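Putative GH105 family protein (Salmonella enterica subsp. enterica serovar Paratyphi A, PDB 3QWT) is of unknown function but probably acts as a glycoside hydrolase of family GH105, built on an alpha/alpha toroid. Local coordinates at residues 243-248 with 310-315; 303-308 with 374-379. All blocks are in the same frame, centred on the assembly; numbering follows the deposited sequence.

Contact 1 (243-248 with 310-315); sequences DFLELL and KRYVER
Glu246 OE1 takes a charged hydrogen bond from Lys310 NZ at 2.6 Å and is also hydrogen-bonded to a bound glycerol, probably from the crystallisation liquor. The ammonium reaches OE1 from the anti side of the carboxylate and lies 34° out of its plane, so the salt bridge is short yet tilted. The two chains cross at about a right angle: that of Glu246 runs out extended from its helix, whereas that of Lys310 bends at chi2 (-58°) and again at chi4 (75°), which brings NZ alongside the glutamate stem, 3.3 Å from Glu246 CG. The other oxygen, OE2, is bound by Lys306, so two lysines grip the one carboxylate, one at each oxygen.

The rest of the contact is made chiefly by Leu245 and Tyr312. Leu245 CD1 sits over the centre of the Tyr312 ring, 3.8 Å from the centroid and 8° off the ring normal, a nearly axial CH-pi contact. The opposite face carries Lys310 CB, 3.4 Å above the plane but displaced toward the rim, so the ring has a leucine methyl over one face and the base of the lysine chain near the rim of the other. Leu245 CB also touches Tyr312 OH at 3.6 Å.

Lys310 and Tyr312 flank Arg311, whose positive phi belongs to the Schellman motif that ends helix 294-309. The contact joins the last turns of helix 231-248 to the loop after helix 294-309. Helix 255-272 lies against both partners, with Leu260 touching Leu245 and Arg257 touching Tyr312, while the Tyr312 backbone oxygen accepts a hydrogen bond from Asn265 of that same helix.

Contact 2 (303-308 with 374-379); sequences GILKAV and TEYLRN
Leu305 meets Glu375 and Tyr376 with different parts of its side chain. Its CB presses on Glu375 CG at 3.4 Å, near the closest backbone approach, where the CA atoms of Leu305 and Glu375 are 6.8 Å apart. Farther out, Leu305 CD1 lies 4.0 Å from Tyr376 CB and comes to the edge of the tyrosine ring, near its plane, rather than over a face. With chi1 at -82° and an extended chi2, the leucine carries this methyl across to the base of the tyrosine. The Tyr376 hydroxyl is hydrogen-bonded to Glu322 of helix 318-330.

This is a helix-to-helix interface of the alpha/alpha toroid, between helices 294-309 and 363-377, and it is buried. Helix 318-330 also borders it, since Ala321 touches Leu305 and Ile325 touches Tyr376.

Glu375 is the bent member of the set. Its CG is anti to the backbone N, but the bend at chi2 (65°) turns the carboxylate alongside the backbone at Lys306, leaving OE2 3.7 Å from Lys306 CA. OE2 finds its charged partner in Arg309, one helical turn after Leu305.

Lys306 crosses the glutamate at about a right angle and offers its stem rather than its ammonium: CG is 4.0 Å from Glu375 OE1. The chain is extended through all its torsions, chi1 lying at -168°, and this leaves NZ 5.4 Å from Glu375 OE1, too far for a salt bridge. NZ instead forms salt bridges with Asp243 and Glu246 and hydrogen bonds with the Tyr302 hydroxyl and a glycerol molecule.

Helix 294-309 and its exit loop serve both contacts, whose centres are about 11 Å apart. Contact 2 is the more buried, a helix pair that meets largely through aliphatic carbon, its charged groups bonded to residues outside the two segments; contact 1 is partly buried and combines a direct salt bridge with a ring-face contact between a helix end and a loop. Lys306 joins them: a member of contact 2, it reaches into 243-248, with NZ 2.7 Å from Asp243 OD1 and 3.1 Å from Glu246 OE2. The glycerol bound at Glu246 and Lys306 may mark a pocket there. Packing adds to the link, with Tyr312 CB lying 3.8 Å from Ala307 O.

Contact 1 (243-248 with 310-315)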
loop_
_atom_site.group_PDB
_atom_site.type_symbol
_atom_site.label_atom_id
_atom_site.label_comp_id
_atom_site.label_asym_id
_atom_site.label_seq_id
_atom_site.Cartn_x
_atom_site.Cartn_y
_atom_site.Cartn_z
ATOM N N ASP A 243 19.403 -22.358 -8.029
ATOM C CA ASP A 243 19.599 -21.012 -8.562
ATOM C C ASP A 243 18.273 -20.330 -8.842
ATOM O O ASP A 243 18.108 -19.138 -8.592
ATOM C CB ASP A 243 20.496 -21.041 -9.798
ATOM C CG ASP A 243 21.964 -21.241 -9.439
ATOM O OD1 ASP A 243 22.270 -21.558 -8.267
ATOM O OD2 ASP A 243 22.807 -21.081 -10.324
ATOM N N PHE A 244 17.320 -21.105 -9.340
ATOM C CA PHE A 244 15.992 -20.595 -9.617
ATOM C C PHE A 244 15.317 -20.171 -8.301
ATOM O O PHE A 244 14.751 -19.076 -8.199
ATOM C CB PHE A 244 15.187 -21.659 -10.362
ATOM C CG PHE A 244 13.860 -21.184 -10.868
ATOM C CD1 PHE A 244 13.764 -20.042 -11.624
ATOM C CD2 PHE A 244 12.709 -21.893 -10.586
ATOM C CE1 PHE A 244 12.549 -19.613 -12.083
ATOM C CE2 PHE A 244 11.499 -21.472 -11.039
ATOM C CZ PHE A 244 11.415 -20.324 -11.795
ATOM N N LEU A 245 15.414 -21.020 -7.284
ATOM C CA LEU A 245 14.805 -20.714 -5.998
ATOM C C LEU A 245 15.361 -19.430 -5.413
ATOM O O LEU A 245 14.644 -18.624 -4.801
ATOM C CB LEU A 245 15.044 -21.841 -5.016
ATOM C CG LEU A 245 14.174 -23.078 -5.205
ATOM C CD1 LEU A 245 14.547 -24.107 -4.151
ATOM C CD2 LEU A 245 12.708 -22.705 -5.121
ATOM N N GLU A 246 16.658 -19.244 -5.587
ATOM C CA GLU A 246 17.313 -18.082 -5.030
ATOM C C GLU A 246 16.836 -16.835 -5.771
ATOM O O GLU A 246 16.571 -15.806 -5.147
ATOM C CB GLU A 246 18.829 -18.246 -5.131
ATOM C CG GLU A 246 19.628 -17.040 -4.688
ATOM C CD GLU A 246 21.127 -17.311 -4.765
ATOM O OE1 GLU A 246 21.743 -17.501 -3.705
ATOM O OE2 GLU A 246 21.675 -17.359 -5.888
ATOM N N LEU A 247 16.737 -16.941 -7.099
ATOM C CA LEU A 247 16.085 -15.930 -7.905
ATOM C C LEU A 247 14.678 -15.604 -7.403
ATOM O O LEU A 247 14.331 -14.435 -7.260
ATOM C CB LEU A 247 16.020 -16.337 -9.376
ATOM C CG LEU A 247 17.073 -15.687 -10.273
ATOM C CD1 LEU A 247 16.992 -16.244 -11.682
ATOM C CD2 LEU A 247 16.922 -14.169 -10.273
ATOM N N LEU A 248 13.871 -16.628 -7.141
ATOM C CA LEU A 248 12.461 -16.396 -6.836
ATOM C C LEU A 248 12.280 -15.735 -5.479
ATOM O O LEU A 248 11.351 -14.951 -5.283
ATOM C CB LEU A 248 11.647 -17.691 -6.904
ATOM C CG LEU A 248 11.316 -18.237 -8.294
ATOM C CD1 LEU A 248 10.622 -19.604 -8.215
ATOM C CD2 LEU A 248 10.487 -17.268 -9.069
ATOM N N LYS A 310 21.781 -23.417 1.637
ATOM C CA LYS A 310 20.504 -22.694 1.670
ATOM C C LYS A 310 19.456 -23.412 2.507
ATOM O O LYS A 310 18.381 -22.881 2.723
ATOM C CB LYS A 310 19.947 -22.478 0.260
ATOM C CG LYS A 310 20.789 -21.583 -0.631
ATOM C CD LYS A 310 20.998 -20.211 -0.020
ATOM C CE LYS A 310 21.467 -19.223 -1.069
ATOM N NZ LYS A 310 20.350 -18.807 -1.963
ATOM N N ARG A 311 19.780 -24.619 2.964
ATOM C CA ARG A 311 18.886 -25.419 3.804
ATOM C C ARG A 311 17.653 -25.966 3.069
ATOM O O ARG A 311 16.650 -26.319 3.690
ATOM C CB ARG A 311 18.487 -24.645 5.061
ATOM C CG ARG A 311 19.670 -24.307 5.955
ATOM C CD ARG A 311 19.471 -22.980 6.672
ATOM N NE ARG A 311 19.495 -23.165 8.115
ATOM C CZ ARG A 311 18.411 -23.154 8.882
ATOM N NH1 ARG A 311 18.522 -23.344 10.196
ATOM N NH2 ARG A 311 17.217 -22.947 8.335
ATOM N N TYR A 312 17.737 -26.043 1.747
ATOM C CA TYR A 312 16.735 -26.750 0.969
ATOM C C TYR A 312 16.750 -28.237 1.284
ATOM O O TYR A 312 15.737 -28.903 1.118
ATOM C CB TYR A 312 16.958 -26.548 -0.522
ATOM C CG TYR A 312 17.016 -25.105 -0.952
ATOM C CD1 TYR A 312 16.253 -24.123 -0.323
ATOM C CD2 TYR A 312 17.834 -24.724 -1.993
ATOM C CE1 TYR A 312 16.312 -22.793 -0.747
ATOM C CE2 TYR A 312 17.906 -23.419 -2.405
ATOM C CZ TYR A 312 17.151 -22.460 -1.787
ATOM O OH TYR A 312 17.266 -21.174 -2.246
ATOM N N VAL A 313 17.915 -28.753 1.690
ATOM C CA VAL A 313 18.047 -30.116 2.204
ATOM C C VAL A 313 18.876 -30.089 3.491
ATOM O O VAL A 313 19.618 -29.132 3.736
ATOM C CB VAL A 313 18.698 -31.079 1.173
ATOM C CG1 VAL A 313 18.086 -30.883 -0.203
ATOM C CG2 VAL A 313 20.214 -30.878 1.113
ATOM N N GLU A 314 18.762 -31.145 4.298
ATOM C CA GLU A 314 19.454 -31.229 5.590
ATOM C C GLU A 314 20.982 -31.310 5.494
ATOM O O GLU A 314 21.530 -31.648 4.445
ATOM C CB GLU A 314 18.928 -32.422 6.383
ATOM C CG GLU A 314 17.461 -32.315 6.752
ATOM C CD GLU A 314 16.813 -33.677 6.905
ATOM O OE1 GLU A 314 15.884 -33.809 7.732
ATOM O OE2 GLU A 314 17.232 -34.616 6.190
ATOM N N ARG A 315 21.654 -31.021 6.610
ATOM C CA ARG A 315 23.116 -30.942 6.669
ATOM C C ARG A 315 23.843 -32.216 6.266
ATOM O O ARG A 315 24.968 -32.158 5.754
ATOM C CB ARG A 315 23.588 -30.591 8.086
ATOM C CG ARG A 315 23.224 -29.215 8.581
ATOM C CD ARG A 315 24.230 -28.165 8.155
ATOM N NE ARG A 315 23.630 -26.841 8.285
ATOM C CZ ARG A 315 24.140 -25.722 7.786
ATOM N NH1 ARG A 315 25.287 -25.755 7.116
ATOM N NH2 ARG A 315 23.496 -24.573 7.963
#

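Contact 2 (303-308 with 374-379)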
loop_
_atom_site.group_PDB
_atom_site.type_symbol
_atom_site.label_atom_id
_atom_site.label_comp_id
_atom_site.label_asym_id
_atom_site.label_seq_id
_atom_site.Cartn_x
_atom_site.Cartn_y
_atom_site.Cartn_z
ATOM N N GLY A 303 25.125 -28.223 -6.774
ATOM C CA GLY A 303 23.753 -28.127 -6.301
ATOM C C GLY A 303 23.585 -28.639 -4.891
ATOM O O GLY A 303 22.935 -28.004 -4.053
ATOM N N ILE A 304 24.169 -29.802 -4.624
ATOM C CA ILE A 304 24.073 -30.394 -3.304
ATOM C C ILE A 304 24.710 -29.475 -2.270
ATOM O O ILE A 304 24.156 -29.257 -1.200
ATOM C CB ILE A 304 24.697 -31.787 -3.273
ATOM C CG1 ILE A 304 23.922 -32.709 -4.215
ATOM C CG2 ILE A 304 24.695 -32.343 -1.850
ATOM C CD1 ILE A 304 24.512 -34.117 -4.356
ATOM N N LEU A 305 25.858 -28.911 -2.603
ATOM C CA LEU A 305 26.492 -27.946 -1.718
ATOM C C LEU A 305 25.578 -26.762 -1.458
ATOM O O LEU A 305 25.380 -26.362 -0.318
ATOM C CB LEU A 305 27.793 -27.440 -2.329
ATOM C CG LEU A 305 29.018 -28.321 -2.153
ATOM C CD1 LEU A 305 30.196 -27.786 -2.972
ATOM C CD2 LEU A 305 29.353 -28.404 -0.674
ATOM N N LYS A 306 25.030 -26.193 -2.526
ATOM C CA LYS A 306 24.230 -24.985 -2.395
ATOM C C LYS A 306 22.927 -25.291 -1.665
ATOM O O LYS A 306 22.473 -24.508 -0.840
ATOM C CB LYS A 306 23.952 -24.356 -3.760
ATOM C CG LYS A 306 23.374 -22.946 -3.657
ATOM C CD LYS A 306 23.245 -22.303 -5.021
ATOM C CE LYS A 306 22.686 -20.892 -4.908
ATOM N NZ LYS A 306 23.074 -20.103 -6.093
ATOM N N ALA A 307 22.345 -26.448 -1.950
ATOM C CA ALA A 307 21.105 -26.836 -1.301
ATOM C C ALA A 307 21.331 -27.067 0.197
ATOM O O ALA A 307 20.432 -26.857 1.009
ATOM C CB ALA A 307 20.504 -28.058 -1.971
ATOM N N VAL A 308 22.531 -27.484 0.575
ATOM C CA VAL A 308 22.807 -27.618 1.995
ATOM C C VAL A 308 22.970 -26.214 2.574
ATOM O O VAL A 308 22.353 -25.855 3.586
ATOM C CB VAL A 308 24.063 -28.474 2.291
ATOM C CG1 VAL A 308 24.483 -28.310 3.747
ATOM C CG2 VAL A 308 23.808 -29.956 1.981
ATOM N N THR A 374 33.693 -23.233 -6.694
ATOM C CA THR A 374 33.416 -21.903 -6.139
ATOM C C THR A 374 32.450 -21.956 -4.972
ATOM O O THR A 374 32.622 -21.264 -3.968
ATOM C CB THR A 374 32.873 -20.944 -7.192
ATOM O OG1 THR A 374 33.853 -20.766 -8.221
ATOM C CG2 THR A 374 32.565 -19.600 -6.559
ATOM N N GLU A 375 31.421 -22.780 -5.101
ATOM C CA GLU A 375 30.508 -22.987 -3.999
ATOM C C GLU A 375 31.278 -23.607 -2.819
ATOM O O GLU A 375 31.030 -23.277 -1.655
ATOM C CB GLU A 375 29.316 -23.844 -4.448
ATOM C CG GLU A 375 28.347 -24.237 -3.335
ATOM C CD GLU A 375 27.596 -23.062 -2.700
ATOM O OE1 GLU A 375 27.258 -22.107 -3.409
ATOM O OE2 GLU A 375 27.316 -23.105 -1.483
ATOM N N TYR A 376 32.239 -24.475 -3.118
ATOM C CA TYR A 376 33.012 -25.117 -2.058
ATOM C C TYR A 376 33.905 -24.110 -1.323
ATOM O O TYR A 376 34.163 -24.254 -0.119
ATOM C CB TYR A 376 33.846 -26.262 -2.622
ATOM C CG TYR A 376 34.435 -27.177 -1.560
ATOM C CD1 TYR A 376 35.806 -27.182 -1.300
ATOM C CD2 TYR A 376 33.623 -28.039 -0.828
ATOM C CE1 TYR A 376 36.348 -28.005 -0.350
ATOM C CE2 TYR A 376 34.166 -28.882 0.139
ATOM C CZ TYR A 376 35.532 -28.855 0.370
ATOM O OH TYR A 376 36.097 -29.678 1.324
ATOM N N LEU A 377 34.360 -23.089 -2.052
ATOM C CA LEU A 377 35.133 -21.997 -1.466
ATOM C C LEU A 377 34.374 -21.264 -0.367
ATOM O O LEU A 377 34.987 -20.683 0.525
ATOM C CB LEU A 377 35.574 -20.992 -2.535
ATOM C CG LEU A 377 36.959 -21.259 -3.148
ATOM C CD1 LEU A 377 37.270 -20.238 -4.223
ATOM C CD2 LEU A 377 38.062 -21.265 -2.089
ATOM N N ARG A 378 33.048 -21.275 -0.427
ATOM C CA ARG A 378 32.266 -20.612 0.619
ATOM C C ARG A 378 32.546 -21.229 1.982
ATOM O O ARG A 378 32.469 -20.549 2.998
ATOM C CB ARG A 378 30.768 -20.621 0.311
ATOM C CG ARG A 378 30.368 -19.681 -0.821
ATOM C CD ARG A 378 28.856 -19.645 -0.973
ATOM N NE ARG A 378 28.217 -18.871 0.090
ATOM C CZ ARG A 378 28.111 -17.543 0.080
ATOM N NH1 ARG A 378 27.511 -16.903 1.081
ATOM N NH2 ARG A 378 28.611 -16.852 -0.938
ATOM N N ASN A 379 32.890 -22.513 1.996
ATOM C CA ASN A 379 33.369 -23.160 3.224
ATOM C C ASN A 379 34.630 -22.529 3.825
ATOM O O ASN A 379 34.996 -22.833 4.961
ATOM C CB ASN A 379 33.603 -24.657 3.006
ATOM C CG ASN A 379 32.317 -25.444 2.974
ATOM O OD1 ASN A 379 31.294 -24.994 3.473
ATOM N ND2 ASN A 379 32.363 -26.631 2.389
#